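ABC transporter substrate-binding protein (Vibrio cholerae, PDB 3LKV) probably serves as the substrate-binding component of an ABC transporter and binds phenylalanine in its pocket. Local coordinates at residues P149-A154 with I201-A206. Sequence-based numbering, arbitrary orientation.
With PHE (phenylalanine), chain B.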
ATOM      1  N   PRO A 149      12.178 -30.514  -1.421  1.00 25.79           N
ATOM      2  CA  PRO A 149      12.064 -31.359  -0.262  1.00 25.82           C
ATOM      3  C   PRO A 149      12.326 -30.594   1.025  1.00 25.11           C
ATOM      4  O   PRO A 149      11.966 -31.100   2.054  1.00 26.55           O
ATOM      5  CB  PRO A 149      13.110 -32.450  -0.495  1.00 26.35           C
ATOM      6  CG  PRO A 149      14.124 -31.829  -1.330  1.00 25.52           C
ATOM      7  CD  PRO A 149      13.368 -30.842  -2.219  1.00 26.94           C
ATOM      8  N   GLY A 150      12.848 -29.374   0.954  1.00 24.91           N
ATOM      9  CA  GLY A 150      12.949 -28.466   2.120  1.00 25.20           C
ATOM     10  C   GLY A 150      11.628 -27.830   2.528  1.00 25.64           C
ATOM     11  O   GLY A 150      11.559 -27.214   3.565  1.00 24.95           O
ATOM     12  N   GLU A 151      10.561 -27.991   1.734  1.00 25.31           N
ATOM     13  CA  GLU A 151       9.269 -27.441   2.091  1.00 25.12           C
ATOM     14  C   GLU A 151       8.306 -28.514   2.597  1.00 24.43           C
ATOM     15  O   GLU A 151       7.827 -29.350   1.824  1.00 24.30           O
ATOM     16  CB  GLU A 151       8.642 -26.763   0.881  1.00 25.79           C
ATOM     17  CG  GLU A 151       9.272 -25.442   0.449  1.00 26.79           C
ATOM     18  CD  GLU A 151       8.447 -24.739  -0.677  1.00 28.24           C
ATOM     19  OE1 GLU A 151       7.179 -24.665  -0.645  1.00 25.53           O
ATOM     20  OE2 GLU A 151       9.112 -24.216  -1.581  1.00 33.19           O
ATOM     21  N   ALA A 152       7.935 -28.434   3.868  1.00 23.63           N
ATOM     22  CA  ALA A 152       7.101 -29.484   4.456  1.00 23.49           C
ATOM     23  C   ALA A 152       5.778 -29.581   3.703  1.00 23.26           C
ATOM     24  O   ALA A 152       5.171 -30.654   3.617  1.00 22.39           O
ATOM     25  CB  ALA A 152       6.872 -29.271   6.005  1.00 21.44           C
ATOM     26  N   ASN A 153       5.297 -28.465   3.181  1.00 22.66           N
ATOM     27  CA  ASN A 153       4.094 -28.541   2.358  1.00 23.34           C
ATOM     28  C   ASN A 153       4.258 -29.449   1.149  1.00 23.86           C
ATOM     29  O   ASN A 153       3.345 -30.237   0.852  1.00 22.02           O
ATOM     30  CB  ASN A 153       3.599 -27.173   1.860  1.00 22.92           C
ATOM     31  CG  ASN A 153       4.678 -26.330   1.386  1.00 20.82           C
ATOM     32  OD1 ASN A 153       5.601 -26.004   2.162  1.00 20.44           O
ATOM     33  ND2 ASN A 153       4.621 -25.943   0.106  1.00 18.18           N
ATOM     34  N   ALA A 154       5.425 -29.363   0.486  1.00 24.73           N
ATOM     35  CA  ALA A 154       5.656 -30.179  -0.713  1.00 25.25           C
ATOM     36  C   ALA A 154       5.734 -31.655  -0.317  1.00 25.26           C
ATOM     37  O   ALA A 154       5.192 -32.514  -1.009  1.00 24.48           O
ATOM     38  CB  ALA A 154       6.931 -29.745  -1.463  1.00 24.82           C
ATOM     39  N   ILE A 201       1.336 -27.169  -5.154  1.00 24.05           N
ATOM     40  CA  ILE A 201       1.358 -26.101  -4.154  1.00 23.03           C
ATOM     41  C   ILE A 201       2.687 -26.140  -3.407  1.00 23.24           C
ATOM     42  O   ILE A 201       2.813 -26.658  -2.264  1.00 22.78           O
ATOM     43  CB  ILE A 201       0.130 -26.213  -3.235  1.00 22.64           C
ATOM     44  CG1 ILE A 201      -1.134 -26.110  -4.081  1.00 21.34           C
ATOM     45  CG2 ILE A 201       0.113 -25.127  -2.068  1.00 19.81           C
ATOM     46  CD1 ILE A 201      -1.264 -24.803  -4.928  1.00 22.11           C
ATOM     47  N   ASP A 202       3.668 -25.562  -4.076  1.00 22.41           N
ATOM     48  CA  ASP A 202       5.020 -25.464  -3.567  1.00 24.16           C
ATOM     49  C   ASP A 202       5.492 -24.064  -3.932  1.00 23.81           C
ATOM     50  O   ASP A 202       5.350 -23.664  -5.073  1.00 22.33           O
ATOM     51  CB  ASP A 202       5.845 -26.537  -4.281  1.00 24.31           C
ATOM     52  CG  ASP A 202       7.347 -26.433  -4.078  1.00 30.03           C
ATOM     53  OD1 ASP A 202       7.942 -25.337  -4.312  1.00 34.15           O
ATOM     54  OD2 ASP A 202       7.952 -27.519  -3.732  1.00 34.95           O
ATOM     55  N   ASN A 203       6.084 -23.353  -2.974  1.00 22.63           N
ATOM     56  CA  ASN A 203       6.544 -21.974  -3.175  1.00 22.56           C
ATOM     57  C   ASN A 203       7.704 -21.800  -4.151  1.00 22.31           C
ATOM     58  O   ASN A 203       7.788 -20.813  -4.861  1.00 21.56           O
ATOM     59  CB  ASN A 203       6.925 -21.377  -1.801  1.00 22.76           C
ATOM     60  CG  ASN A 203       5.728 -21.320  -0.860  1.00 22.36           C
ATOM     61  OD1 ASN A 203       4.784 -20.530  -1.101  1.00 23.07           O
ATOM     62  ND2 ASN A 203       5.722 -22.175   0.176  1.00 20.26           N
ATOM     63  N   THR A 204       8.591 -22.784  -4.191  1.00 23.03           N
ATOM     64  CA  THR A 204       9.706 -22.798  -5.117  1.00 23.25           C
ATOM     65  C   THR A 204       9.204 -22.973  -6.531  1.00 23.23           C
ATOM     66  O   THR A 204       9.622 -22.250  -7.429  1.00 24.93           O
ATOM     67  CB  THR A 204      10.673 -23.950  -4.821  1.00 24.49           C
ATOM     68  OG1 THR A 204      10.994 -23.977  -3.408  1.00 23.21           O
ATOM     69  CG2 THR A 204      11.963 -23.783  -5.654  1.00 20.81           C
ATOM     70  N   VAL A 205       8.309 -23.919  -6.744  1.00 23.29           N
ATOM     71  CA  VAL A 205       7.636 -24.044  -8.054  1.00 23.85           C
ATOM     72  C   VAL A 205       6.869 -22.779  -8.420  1.00 23.64           C
ATOM     73  O   VAL A 205       7.066 -22.232  -9.499  1.00 22.81           O
ATOM     74  CB  VAL A 205       6.686 -25.276  -8.127  1.00 24.45           C
ATOM     75  CG1 VAL A 205       5.864 -25.291  -9.463  1.00 24.98           C
ATOM     76  CG2 VAL A 205       7.502 -26.581  -8.021  1.00 24.05           C
ATOM     77  N   ALA A 206       6.027 -22.289  -7.499  1.00 24.27           N
ATOM     78  CA  ALA A 206       5.226 -21.093  -7.759  1.00 24.14           C
ATOM     79  C   ALA A 206       6.123 -19.929  -8.187  1.00 24.11           C
ATOM     80  O   ALA A 206       5.791 -19.204  -9.085  1.00 26.68           O
ATOM     81  CB  ALA A 206       4.339 -20.700  -6.534  1.00 23.45           C
TER
HETATM   82  N   PHE B 601       0.297 -23.851   0.690  1.00 25.13           N
HETATM   83  CA  PHE B 601       1.711 -23.362   0.433  1.00 25.84           C
HETATM   84  C   PHE B 601       2.538 -23.528   1.736  1.00 26.17           C
HETATM   85  O   PHE B 601       2.090 -24.329   2.608  1.00 26.52           O
HETATM   86  CB  PHE B 601       1.734 -21.928  -0.114  1.00 24.95           C
HETATM   87  CG  PHE B 601       1.356 -21.838  -1.590  1.00 29.64           C
HETATM   88  CD1 PHE B 601       2.248 -22.284  -2.582  1.00 31.16           C
HETATM   89  CD2 PHE B 601       0.131 -21.345  -1.985  1.00 29.40           C
HETATM   90  CE1 PHE B 601       1.912 -22.241  -3.897  1.00 34.33           C
HETATM   91  CE2 PHE B 601      -0.209 -21.288  -3.302  1.00 29.61           C
HETATM   92  CZ  PHE B 601       0.656 -21.736  -4.279  1.00 31.20           C
HETATM   93  OXT PHE B 601       3.625 -22.946   1.950  1.00 26.45           O
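E151 reaches across to the start of helix 203-207, and its carboxylate accepts from the backbone N-H groups of N203 and T204. From CB the chain runs out extended through CG (chi2 -173°), bringing CD within 3.6 Å of N203 N. OE1 then takes three N-H groups: N203 N on its syn lone pair at 2.9 Å, N153 ND2 on the anti side, and N203 ND2 from above the carboxylate plane, bent to 133°. OE2 receives T204 N on its syn lone pair and, nearly in line with the C-O bond, the hydroxyl of T204 (OG1 to OE2 2.6 Å). D202, the N-cap residue of the same helix, turns OD1 to V205 N; its OD1 sits 3.2 Å from E151 OE2, a close approach of two carboxylates that the N-H groups of the helix start probably ease. Both segments follow strands of one sheet, 142-147 and 196-199, in the periplasmic-binding-protein fold, and N153, I201, D202, N203 and A206 belong to the phenylalanine pocket. Here N203 ND2 also donates to OXT of the ligand (2.9 Å), while H19 holds N203 OD1. N153, with CG flanked by the backbone N and C (chi1 43°), lays CB 3.3 Å from ligand O and sends ND2 to I201 O at 3.1 Å.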